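Local coordinates for protein P450 epoxidase (Sorangium cellulosum, PDB 1Q5D) that is a haem protein of the cytochrome P450 family, with a largely helical fold that encloses the haem and a neighbouring ligand pocket, at residues Arg296-Gly304 with Gly398-Ile406; Phe172-Ala180 with Gly249-Ile260. All coordinates share one frame; numbering follows the deposited sequence.

Interaction 1: residues Arg296-Gly304 with Gly398-Ile406; sequences RFDNILRIG and GYHPAFRNI. With EPB (7,11-dihydroxy-8,8,10,12,16-pentamethyl-3-[1-methyl-2-(2-methyl-thiazol-4-yl)vinyl]-4,17-dioxabicyclo[14.1.0]heptadecane-5,9-dione), chain C.
Arg404 and Arg302 reach across this contact in opposite senses, each gripping the other segment. The contact forms part of the wall of the ligand pocket of this cytochrome P450, where the chain leaving helix 287-297 meets the loop between strands 396-397 and 406-412. Arg404 bends at its third torsion (45°) and crosses Asp298 at about a right angle. The carboxylate and guanidinium planes are turned 46° apart. Both terminal nitrogens of Arg404 converge on one oxygen: NH2 is 2.9 Å from Asp298 OD1, on its syn side, within the salt bridge. NH1 also donates to Asn299 O (2.8 Å), from above that carbonyl plane. Arg302 extends from the other segment and turns at its third torsion. Its NE sits almost in line with the His400 carbonyl, 2.7 Å from His400 O, but the bond is bent at the hydrogen (136°) and the oxygen is tilted from the guanidinium plane. Its NH2 donates to Gly398 O (2.9 Å), while its bonds to Phe403 O are weak. Between the arginines, the backbones form a single bridge at Leu301 and Phe403. Ile300 and Phe403 lie side by side and point the same way. Ala402 CB sits over the centre of one face of the Phe403 ring, and Ile300 O is at its edge. Leu301, Gly304, Ala402 and Phe403 line the pocket of the bound EPB, whose O10 donates to Gly304 O at 2.9 Å.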
loop_
_atom_site.group_PDB
_atom_site.type_symbol
_atom_site.label_atom_id
_atom_site.label_comp_id
_atom_site.label_asym_id
_atom_site.label_seq_id
_atom_site.Cartn_x
_atom_site.Cartn_y
_atom_site.Cartn_z
ATOM N N ARG A 296 -6.870 -3.903 -9.765
ATOM C CA ARG A 296 -8.304 -4.156 -9.865
ATOM C C ARG A 296 -8.551 -5.678 -9.903
ATOM O O ARG A 296 -9.383 -6.214 -9.152
ATOM C CB ARG A 296 -8.856 -3.444 -11.127
ATOM C CG ARG A 296 -10.382 -3.276 -11.173
ATOM C CD ARG A 296 -11.165 -4.590 -11.441
ATOM N NE ARG A 296 -10.636 -5.407 -12.539
ATOM C CZ ARG A 296 -11.031 -6.661 -12.799
ATOM N NH1 ARG A 296 -11.933 -7.246 -12.025
ATOM N NH2 ARG A 296 -10.533 -7.339 -13.826
ATOM N N PHE A 297 -7.814 -6.369 -10.767
ATOM C CA PHE A 297 -8.032 -7.788 -11.020
ATOM C C PHE A 297 -7.456 -8.638 -9.887
ATOM O O PHE A 297 -8.064 -9.641 -9.475
ATOM C CB PHE A 297 -7.352 -8.198 -12.329
ATOM C CG PHE A 297 -7.275 -9.692 -12.544
ATOM C CD1 PHE A 297 -8.423 -10.434 -12.765
ATOM C CD2 PHE A 297 -6.052 -10.345 -12.566
ATOM C CE1 PHE A 297 -8.361 -11.802 -12.968
ATOM C CE2 PHE A 297 -5.983 -11.713 -12.776
ATOM C CZ PHE A 297 -7.134 -12.446 -12.982
ATOM N N ASP A 298 -6.301 -8.223 -9.381
ATOM C CA ASP A 298 -5.568 -9.036 -8.404
ATOM C C ASP A 298 -5.059 -8.182 -7.263
ATOM O O ASP A 298 -3.846 -8.035 -7.073
ATOM C CB ASP A 298 -4.404 -9.723 -9.109
ATOM C CG ASP A 298 -3.946 -10.986 -8.400
ATOM O OD1 ASP A 298 -4.595 -11.447 -7.432
ATOM O OD2 ASP A 298 -2.922 -11.577 -8.781
ATOM N N ASN A 299 -5.985 -7.607 -6.511
ATOM C CA ASN A 299 -5.632 -6.632 -5.512
ATOM C C ASN A 299 -4.690 -7.231 -4.481
ATOM O O ASN A 299 -4.900 -8.373 -4.023
ATOM C CB ASN A 299 -6.876 -6.114 -4.804
ATOM C CG ASN A 299 -6.571 -4.933 -3.927
ATOM O OD1 ASN A 299 -6.485 -5.057 -2.690
ATOM N ND2 ASN A 299 -6.393 -3.759 -4.558
ATOM N N ILE A 300 -3.669 -6.457 -4.122
ATOM C CA ILE A 300 -2.618 -6.910 -3.203
ATOM C C ILE A 300 -3.035 -7.018 -1.737
ATOM O O ILE A 300 -2.278 -7.582 -0.912
ATOM C CB ILE A 300 -1.388 -5.958 -3.265
ATOM C CG1 ILE A 300 -1.793 -4.552 -2.800
ATOM C CG2 ILE A 300 -0.717 -6.011 -4.647
ATOM C CD1 ILE A 300 -0.627 -3.560 -2.539
ATOM N N LEU A 301 -4.182 -6.456 -1.388
ATOM C CA LEU A 301 -4.638 -6.482 -0.000
ATOM C C LEU A 301 -5.231 -7.848 0.335
ATOM O O LEU A 301 -6.030 -8.383 -0.432
ATOM C CB LEU A 301 -5.681 -5.404 0.275
ATOM C CG LEU A 301 -5.157 -3.964 0.211
ATOM C CD1 LEU A 301 -6.252 -2.921 0.483
ATOM C CD2 LEU A 301 -4.013 -3.841 1.232
ATOM N N ARG A 302 -4.820 -8.397 1.476
ATOM C CA ARG A 302 -5.336 -9.691 1.973
ATOM C C ARG A 302 -6.811 -9.598 2.317
ATOM O O ARG A 302 -7.621 -10.460 1.945
ATOM C CB ARG A 302 -4.571 -10.085 3.243
ATOM C CG ARG A 302 -4.947 -11.472 3.810
ATOM C CD ARG A 302 -4.021 -11.923 4.945
ATOM N NE ARG A 302 -2.663 -12.081 4.456
ATOM C CZ ARG A 302 -2.173 -13.200 3.931
ATOM N NH1 ARG A 302 -2.923 -14.300 3.843
ATOM N NH2 ARG A 302 -0.918 -13.219 3.502
ATOM N N ILE A 303 -7.162 -8.569 3.071
ATOM C CA ILE A 303 -8.552 -8.336 3.437
ATOM C C ILE A 303 -9.018 -6.978 2.881
ATOM O O ILE A 303 -9.897 -6.920 2.019
ATOM C CB ILE A 303 -8.736 -8.410 4.976
ATOM C CG1 ILE A 303 -8.084 -9.693 5.524
ATOM C CG2 ILE A 303 -10.223 -8.363 5.345
ATOM C CD1 ILE A 303 -7.161 -9.459 6.702
ATOM N N GLY A 304 -8.436 -5.891 3.371
ATOM C CA GLY A 304 -8.765 -4.566 2.876
ATOM C C GLY A 304 -8.399 -3.467 3.839
ATOM O O GLY A 304 -7.311 -3.462 4.419
ATOM N N GLY A 398 3.307 -15.355 1.493
ATOM C CA GLY A 398 3.442 -15.442 2.942
ATOM C C GLY A 398 2.162 -15.142 3.691
ATOM O O GLY A 398 1.066 -15.326 3.149
ATOM N N TYR A 399 2.297 -14.655 4.922
ATOM C CA TYR A 399 1.161 -14.418 5.817
ATOM C C TYR A 399 1.183 -13.016 6.440
ATOM O O TYR A 399 0.808 -12.838 7.606
ATOM C CB TYR A 399 1.149 -15.460 6.948
ATOM C CG TYR A 399 1.010 -16.882 6.479
ATOM C CD1 TYR A 399 2.113 -17.737 6.433
ATOM C CD2 TYR A 399 -0.214 -17.376 6.081
ATOM C CE1 TYR A 399 1.984 -19.042 5.992
ATOM C CE2 TYR A 399 -0.351 -18.678 5.638
ATOM C CZ TYR A 399 0.740 -19.503 5.608
ATOM O OH TYR A 399 0.575 -20.793 5.166
ATOM N N HIS A 400 1.652 -12.027 5.692
ATOM C CA HIS A 400 1.581 -10.628 6.129
ATOM C C HIS A 400 0.131 -10.278 6.493
ATOM O O HIS A 400 -0.796 -10.635 5.763
ATOM C CB HIS A 400 2.095 -9.707 5.003
ATOM C CG HIS A 400 2.297 -8.287 5.422
ATOM N ND1 HIS A 400 1.255 -7.467 5.785
ATOM C CD2 HIS A 400 3.422 -7.538 5.528
ATOM C CE1 HIS A 400 1.725 -6.272 6.097
ATOM N NE2 HIS A 400 3.038 -6.293 5.960
ATOM N N PRO A 401 -0.074 -9.607 7.621
ATOM C CA PRO A 401 -1.431 -9.319 8.100
ATOM C C PRO A 401 -2.245 -8.427 7.169
ATOM O O PRO A 401 -3.483 -8.466 7.226
ATOM C CB PRO A 401 -1.196 -8.594 9.429
ATOM C CG PRO A 401 0.198 -8.087 9.356
ATOM C CD PRO A 401 0.958 -9.107 8.548
ATOM N N ALA A 402 -1.573 -7.642 6.328
ATOM C CA ALA A 402 -2.290 -6.720 5.439
ATOM C C ALA A 402 -2.225 -7.083 3.957
ATOM O O ALA A 402 -3.101 -6.705 3.183
ATOM C CB ALA A 402 -1.778 -5.273 5.649
ATOM N N PHE A 403 -1.177 -7.782 3.544
ATOM C CA PHE A 403 -0.943 -7.999 2.135
ATOM C C PHE A 403 -0.923 -9.463 1.778
ATOM O O PHE A 403 -0.504 -10.313 2.579
ATOM C CB PHE A 403 0.415 -7.407 1.726
ATOM C CG PHE A 403 0.519 -5.926 1.935
ATOM C CD1 PHE A 403 1.470 -5.401 2.802
ATOM C CD2 PHE A 403 -0.302 -5.057 1.230
ATOM C CE1 PHE A 403 1.578 -4.033 2.985
ATOM C CE2 PHE A 403 -0.201 -3.687 1.397
ATOM C CZ PHE A 403 0.738 -3.168 2.282
ATOM N N ARG A 404 -1.337 -9.747 0.552
ATOM C CA ARG A 404 -1.068 -11.031 -0.052
ATOM C C ARG A 404 0.393 -10.966 -0.520
ATOM O O ARG A 404 0.668 -10.831 -1.718
ATOM C CB ARG A 404 -2.020 -11.280 -1.236
ATOM C CG ARG A 404 -3.522 -11.102 -0.922
ATOM C CD ARG A 404 -4.442 -11.079 -2.175
ATOM N NE ARG A 404 -4.064 -12.149 -3.096
ATOM C CZ ARG A 404 -4.155 -12.072 -4.417
ATOM N NH1 ARG A 404 -4.642 -10.980 -4.994
ATOM N NH2 ARG A 404 -3.767 -13.093 -5.163
ATOM N N ASN A 405 1.324 -11.053 0.437
ATOM C CA ASN A 405 2.725 -10.750 0.169
ATOM C C ASN A 405 3.439 -11.854 -0.606
ATOM O O ASN A 405 3.458 -13.016 -0.180
ATOM C CB ASN A 405 3.479 -10.439 1.484
ATOM C CG ASN A 405 3.418 -11.593 2.499
ATOM O OD1 ASN A 405 2.359 -12.179 2.733
ATOM N ND2 ASN A 405 4.576 -11.906 3.120
ATOM N N ILE A 406 4.009 -11.499 -1.752
ATOM C CA ILE A 406 4.841 -12.436 -2.496
ATOM C C ILE A 406 6.252 -12.394 -1.933
ATOM O O ILE A 406 6.887 -11.330 -1.895
ATOM C CB ILE A 406 4.883 -12.085 -3.998
ATOM C CG1 ILE A 406 3.487 -12.152 -4.607
ATOM C CG2 ILE A 406 5.796 -13.066 -4.724
ATOM C CD1 ILE A 406 3.417 -11.673 -6.083
HETATM O O16 EPB C . 0.699 -1.301 5.364
HETATM C C51 EPB C . -2.644 -0.992 1.910
HETATM O O41 EPB C . -1.709 1.520 1.740
HETATM C C5 EPB C . -2.402 0.417 2.311
HETATM C C4 EPB C . -1.088 1.109 2.964
HETATM C C16 EPB C . -0.271 -0.986 5.946
HETATM O O1 EPB C . -0.832 0.282 5.972
HETATM C C2 EPB C . -0.195 1.492 5.252
HETATM C C3 EPB C . -1.192 1.958 4.118
HETATM C C20 EPB C . -0.067 2.540 6.431
HETATM C C21 EPB C . 1.018 2.135 7.416
HETATM C C22 EPB C . -0.833 3.666 6.519
HETATM C C23 EPB C . -0.915 4.732 7.518
HETATM N N26 EPB C . -0.721 4.417 8.851
HETATM C C25 EPB C . -0.855 5.515 9.640
HETATM C C27 EPB C . -0.659 5.380 11.099
HETATM C C24 EPB C . -1.225 6.022 7.302
HETATM S S1 EPB C . -1.245 6.892 8.775
HETATM C C15 EPB C . -1.056 -2.026 6.788
HETATM C C14 EPB C . -1.547 -1.525 8.220
HETATM O O14 EPB C . -0.360 -1.026 8.813
HETATM C C13 EPB C . -2.372 -2.600 9.122
HETATM C C29 EPB C . -1.423 -3.809 9.438
HETATM C C30 EPB C . -2.711 -1.987 10.478
HETATM C C12 EPB C . -3.679 -3.181 8.336
HETATM O O12 EPB C . -3.791 -4.424 8.089
HETATM C C11 EPB C . -4.885 -2.306 7.815
HETATM C C28 EPB C . -6.149 -3.035 8.332
HETATM C C10 EPB C . -4.571 -1.900 6.406
HETATM O O10 EPB C . -4.704 -3.048 5.511
HETATM C C9 EPB C . -5.556 -0.806 6.045
HETATM C C91 EPB C . -5.322 0.350 6.897
HETATM C C8 EPB C . -5.370 -0.198 4.698
HETATM C C7 EPB C . -4.106 -0.688 3.880
HETATM C C6 EPB C . -3.394 0.745 3.621
HETATM O O HOH W 1 -5.654 -6.561 4.349
#

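Interaction 2: residues Phe172-Ala180 with Gly249-Ile260; sequences FRRFGSATA and GAIIAAGTDTTI. With HEM (protoporphyrin IX containing Fe), chain B.
A first torsion of 178° swings Ser177 OG directly away from its own amide nitrogen and across to Asp257, whose first torsion of -74° sets its carboxylate facing helix 169-182. Ser177 OG donates to the syn lone pair of Asp257 OD2 at 2.8 Å. This helix crosses the long haem-side helix of the cytochrome P450 fold, here helices 241-255 and 257-272. The axes of 172-180 and 249-255 pass 7.5 Å apart at -83°, close to perpendicular. Gly176 sits at the crossing, its CA 3.7 Å from Ala253 CA. Lacking a side chain, it permits this close approach. Ala253 CB touches Gly176 O and Thr179 CG2 here. Ile252 points at the other helix. Its CG2 meets the Phe175 ring at the edge, 3.9 Å from CD2, and these side chains cross at about a right angle. Its CD1 branch approaches the Phe172 ring. Thr179 OG1 lies above one face of the Phe175 ring, toward its rim, and donates to Phe175 O. Farther along, the Arg173 and Thr256 side chains also cross at about a right angle, CG against CG2, while the Arg173 guanidinium turns to Glu170. The other side of 249-260 faces the haem: a water donating to Ala254 O binds the iron, its oxygen 2.2 Å from HEM FE, and Gly255 CA is 3.3 Å from HEM C2C.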
loop_
_atom_site.group_PDB
_atom_site.type_symbol
_atom_site.label_atom_id
_atom_site.label_comp_id
_atom_site.label_asym_id
_atom_site.label_seq_id
_atom_site.Cartn_x
_atom_site.Cartn_y
_atom_site.Cartn_z
ATOM N N PHE A 172 15.712 2.483 6.272
ATOM C CA PHE A 172 14.372 3.048 6.166
ATOM C C PHE A 172 13.333 2.063 5.632
ATOM O O PHE A 172 12.172 2.104 6.052
ATOM C CB PHE A 172 14.376 4.337 5.340
ATOM C CG PHE A 172 14.699 5.555 6.145
ATOM C CD1 PHE A 172 15.639 6.464 5.704
ATOM C CD2 PHE A 172 14.057 5.793 7.350
ATOM C CE1 PHE A 172 15.930 7.587 6.458
ATOM C CE2 PHE A 172 14.338 6.918 8.100
ATOM C CZ PHE A 172 15.281 7.809 7.658
ATOM N N ARG A 173 13.733 1.205 4.698
ATOM C CA ARG A 173 12.827 0.184 4.200
ATOM C C ARG A 173 12.439 -0.762 5.327
ATOM O O ARG A 173 11.296 -1.205 5.406
ATOM C CB ARG A 173 13.462 -0.629 3.067
ATOM C CG ARG A 173 12.575 -1.779 2.625
ATOM C CD ARG A 173 12.955 -2.448 1.333
ATOM N NE ARG A 173 14.232 -3.156 1.415
ATOM C CZ ARG A 173 14.492 -4.158 2.241
ATOM N NH1 ARG A 173 13.572 -4.585 3.104
ATOM N NH2 ARG A 173 15.688 -4.738 2.208
ATOM N N ARG A 174 13.401 -1.078 6.187
ATOM C CA ARG A 174 13.154 -1.975 7.311
ATOM C C ARG A 174 12.208 -1.308 8.279
ATOM O O ARG A 174 11.279 -1.944 8.791
ATOM C CB ARG A 174 14.466 -2.388 7.999
ATOM C CG ARG A 174 15.291 -3.392 7.201
ATOM C CD ARG A 174 16.584 -3.872 7.890
ATOM N NE ARG A 174 16.469 -3.878 9.347
ATOM C CZ ARG A 174 17.167 -3.092 10.163
ATOM N NH1 ARG A 174 18.049 -2.226 9.676
ATOM N NH2 ARG A 174 16.983 -3.171 11.476
ATOM N N PHE A 175 12.429 -0.017 8.519
ATOM C CA PHE A 175 11.531 0.773 9.334
ATOM C C PHE A 175 10.113 0.778 8.729
ATOM O O PHE A 175 9.118 0.559 9.425
ATOM C CB PHE A 175 12.040 2.210 9.425
ATOM C CG PHE A 175 11.012 3.175 9.927
ATOM C CD1 PHE A 175 10.654 3.192 11.269
ATOM C CD2 PHE A 175 10.386 4.055 9.053
ATOM C CE1 PHE A 175 9.704 4.059 11.736
ATOM C CE2 PHE A 175 9.423 4.937 9.510
ATOM C CZ PHE A 175 9.084 4.953 10.853
ATOM N N GLY A 176 10.031 1.049 7.430
ATOM C CA GLY A 176 8.741 1.129 6.758
ATOM C C GLY A 176 7.972 -0.170 6.874
ATOM O O GLY A 176 6.816 -0.176 7.275
ATOM N N SER A 177 8.625 -1.272 6.536
ATOM C CA SER A 177 7.981 -2.576 6.550
ATOM C C SER A 177 7.609 -3.023 7.979
ATOM O O SER A 177 6.517 -3.573 8.207
ATOM C CB SER A 177 8.878 -3.587 5.823
ATOM O OG SER A 177 8.314 -4.873 5.858
ATOM N N ALA A 178 8.497 -2.748 8.937
ATOM C CA ALA A 178 8.255 -3.051 10.351
ATOM C C ALA A 178 7.114 -2.227 10.933
ATOM O O ALA A 178 6.278 -2.739 11.664
ATOM C CB ALA A 178 9.532 -2.824 11.187
ATOM N N THR A 179 7.102 -0.942 10.617
ATOM C CA THR A 179 6.048 -0.057 11.083
ATOM C C THR A 179 4.681 -0.508 10.581
ATOM O O THR A 179 3.717 -0.536 11.339
ATOM C CB THR A 179 6.321 1.372 10.616
ATOM O OG1 THR A 179 7.420 1.915 11.368
ATOM C CG2 THR A 179 5.158 2.269 10.961
ATOM N N ALA A 180 4.598 -0.850 9.301
ATOM C CA ALA A 180 3.317 -1.266 8.733
ATOM C C ALA A 180 2.742 -2.499 9.458
ATOM O O ALA A 180 1.530 -2.542 9.764
ATOM C CB ALA A 180 3.440 -1.494 7.234
ATOM N N GLY A 249 6.782 9.559 8.693
ATOM C CA GLY A 249 6.850 8.155 9.045
ATOM C C GLY A 249 5.815 7.336 8.288
ATOM O O GLY A 249 6.092 6.232 7.811
ATOM N N ALA A 250 4.618 7.894 8.172
ATOM C CA ALA A 250 3.517 7.201 7.506
ATOM C C ALA A 250 3.762 7.077 6.004
ATOM O O ALA A 250 3.492 6.032 5.399
ATOM C CB ALA A 250 2.189 7.903 7.804
ATOM N N ILE A 251 4.331 8.122 5.409
ATOM C CA ILE A 251 4.672 8.083 3.999
ATOM C C ILE A 251 5.658 6.959 3.691
ATOM O O ILE A 251 5.497 6.232 2.713
ATOM C CB ILE A 251 5.225 9.457 3.515
ATOM C CG1 ILE A 251 4.074 10.470 3.411
ATOM C CG2 ILE A 251 5.912 9.280 2.169
ATOM C CD1 ILE A 251 4.494 11.924 3.260
ATOM N N ILE A 252 6.676 6.811 4.530
ATOM C CA ILE A 252 7.638 5.735 4.346
ATOM C C ILE A 252 6.989 4.365 4.520
ATOM O O ILE A 252 7.198 3.467 3.710
ATOM C CB ILE A 252 8.832 5.900 5.312
ATOM C CG1 ILE A 252 9.620 7.168 4.929
ATOM C CG2 ILE A 252 9.724 4.673 5.225
ATOM C CD1 ILE A 252 10.581 7.689 5.971
ATOM N N ALA A 253 6.220 4.210 5.590
ATOM C CA ALA A 253 5.587 2.930 5.899
ATOM C C ALA A 253 4.464 2.555 4.897
ATOM O O ALA A 253 4.237 1.373 4.595
ATOM C CB ALA A 253 5.041 2.964 7.318
ATOM N N ALA A 254 3.744 3.555 4.410
ATOM C CA ALA A 254 2.633 3.288 3.511
ATOM C C ALA A 254 3.109 3.032 2.087
ATOM O O ALA A 254 2.449 2.313 1.326
ATOM C CB ALA A 254 1.620 4.439 3.539
ATOM N N GLY A 255 4.247 3.618 1.729
ATOM C CA GLY A 255 4.696 3.634 0.344
ATOM C C GLY A 255 5.742 2.602 -0.018
ATOM O O GLY A 255 6.158 2.512 -1.174
ATOM N N THR A 256 6.167 1.821 0.965
ATOM C CA THR A 256 7.207 0.837 0.736
ATOM C C THR A 256 6.677 -0.511 0.246
ATOM O O THR A 256 6.811 -0.852 -0.927
ATOM C CB THR A 256 8.011 0.662 2.024
ATOM O OG1 THR A 256 8.744 1.868 2.265
ATOM C CG2 THR A 256 9.085 -0.372 1.842
ATOM N N ASP A 257 6.080 -1.284 1.152
ATOM C CA ASP A 257 5.665 -2.625 0.797
ATOM C C ASP A 257 4.557 -2.635 -0.267
ATOM O O ASP A 257 4.536 -3.488 -1.134
ATOM C CB ASP A 257 5.239 -3.395 2.055
ATOM C CG ASP A 257 6.446 -3.812 2.909
ATOM O OD1 ASP A 257 7.593 -3.494 2.524
ATOM O OD2 ASP A 257 6.354 -4.454 3.968
ATOM N N THR A 258 3.641 -1.687 -0.183
ATOM C CA THR A 258 2.574 -1.586 -1.169
ATOM C C THR A 258 3.187 -1.573 -2.564
ATOM O O THR A 258 2.807 -2.355 -3.435
ATOM C CB THR A 258 1.752 -0.302 -0.928
ATOM O OG1 THR A 258 2.633 0.829 -0.881
ATOM C CG2 THR A 258 1.139 -0.309 0.461
ATOM N N THR A 259 4.166 -0.700 -2.778
ATOM C CA THR A 259 4.733 -0.570 -4.120
ATOM C C THR A 259 5.530 -1.796 -4.558
ATOM O O THR A 259 5.554 -2.140 -5.733
ATOM C CB THR A 259 5.613 0.682 -4.212
ATOM O OG1 THR A 259 4.922 1.809 -3.642
ATOM C CG2 THR A 259 5.826 1.052 -5.672
ATOM N N ILE A 260 6.210 -2.437 -3.613
ATOM C CA ILE A 260 6.924 -3.662 -3.913
ATOM C C ILE A 260 5.949 -4.679 -4.511
ATOM O O ILE A 260 6.238 -5.337 -5.528
ATOM C CB ILE A 260 7.579 -4.227 -2.605
ATOM C CG1 ILE A 260 8.616 -3.240 -2.037
ATOM C CG2 ILE A 260 8.207 -5.609 -2.856
ATOM C CD1 ILE A 260 9.298 -3.726 -0.737
HETATM C CHA HEM B . -3.627 5.708 1.937
HETATM C CHB HEM B . -3.271 2.100 -1.238
HETATM C CHC HEM B . 1.195 3.603 -2.437
HETATM C CHD HEM B . 1.046 6.815 1.135
HETATM C C1A HEM B . -3.948 4.659 1.117
HETATM C C2A HEM B . -5.241 4.022 1.023
HETATM C C3A HEM B . -5.139 3.011 0.160
HETATM C C4A HEM B . -3.780 2.983 -0.327
HETATM C CMA HEM B . -6.284 2.046 -0.256
HETATM C CAA HEM B . -6.506 4.454 1.802
HETATM C CBA HEM B . -6.702 3.578 3.043
HETATM C CGA HEM B . -8.004 3.962 3.725
HETATM O O1A HEM B . -8.290 3.442 4.848
HETATM O O2A HEM B . -8.755 4.808 3.161
HETATM C C1B HEM B . -2.039 2.222 -1.812
HETATM C C2B HEM B . -1.558 1.350 -2.855
HETATM C C3B HEM B . -0.335 1.742 -3.174
HETATM C C4B HEM B . 0.017 2.885 -2.358
HETATM C CMB HEM B . -2.298 0.137 -3.482
HETATM C CAB HEM B . 0.481 1.037 -4.271
HETATM C CBB HEM B . 1.804 1.142 -4.340
HETATM C C1C HEM B . 1.542 4.630 -1.612
HETATM C C2C HEM B . 2.761 5.406 -1.672
HETATM C C3C HEM B . 2.707 6.292 -0.673
HETATM C C4C HEM B . 1.450 6.106 0.029
HETATM C CMC HEM B . 3.875 5.190 -2.731
HETATM C CAC HEM B . 3.715 7.371 -0.239
HETATM C CBC HEM B . 4.724 7.722 -1.032
HETATM C C1D HEM B . -0.197 6.760 1.714
HETATM C C2D HEM B . -0.551 7.498 2.891
HETATM C C3D HEM B . -2.003 7.166 3.145
HETATM C C4D HEM B . -2.373 6.242 2.108
HETATM C CMD HEM B . 0.353 8.444 3.698
HETATM C CAD HEM B . -2.903 7.717 4.264
HETATM C CBD HEM B . -3.808 8.751 3.584
HETATM C CGD HEM B . -4.773 9.350 4.577
HETATM O O1D HEM B . -5.189 8.617 5.509
HETATM O O2D HEM B . -5.122 10.563 4.449
HETATM N NA HEM B . -3.069 4.007 0.280
HETATM N NB HEM B . -1.061 3.172 -1.513
HETATM N NC HEM B . 0.783 5.078 -0.562
HETATM N ND HEM B . -1.286 6.022 1.281
HETATM FE FE HEM B . -1.214 4.654 -0.253
HETATM O O HOH W 2 4.961 -4.573 6.102
HETATM O O HOH W 3 -0.530 3.162 1.220
#

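In the fold
Both contacts are buried, each with its centre about 9 Å from the centre of the chain, and their own centres lie about 15 Å apart. Interaction 1 joins irregular chain and depends on charged side chains that grip carbonyls and a carboxylate. Interaction 2 joins regular helices. It is mainly apolar, with a single direct hydrogen bond between its segments. They share no secondary-structure element but meet directly: Phe403 CZ packs 3.4 Å from Thr258 CG2, and Ile300 CD1 lies near Thr258 O. Both contribute residues to the EPB pocket, and Ala180 O of interaction 2 accepts from EPB O14. Interaction 2 also supplies residues that line the haem pocket.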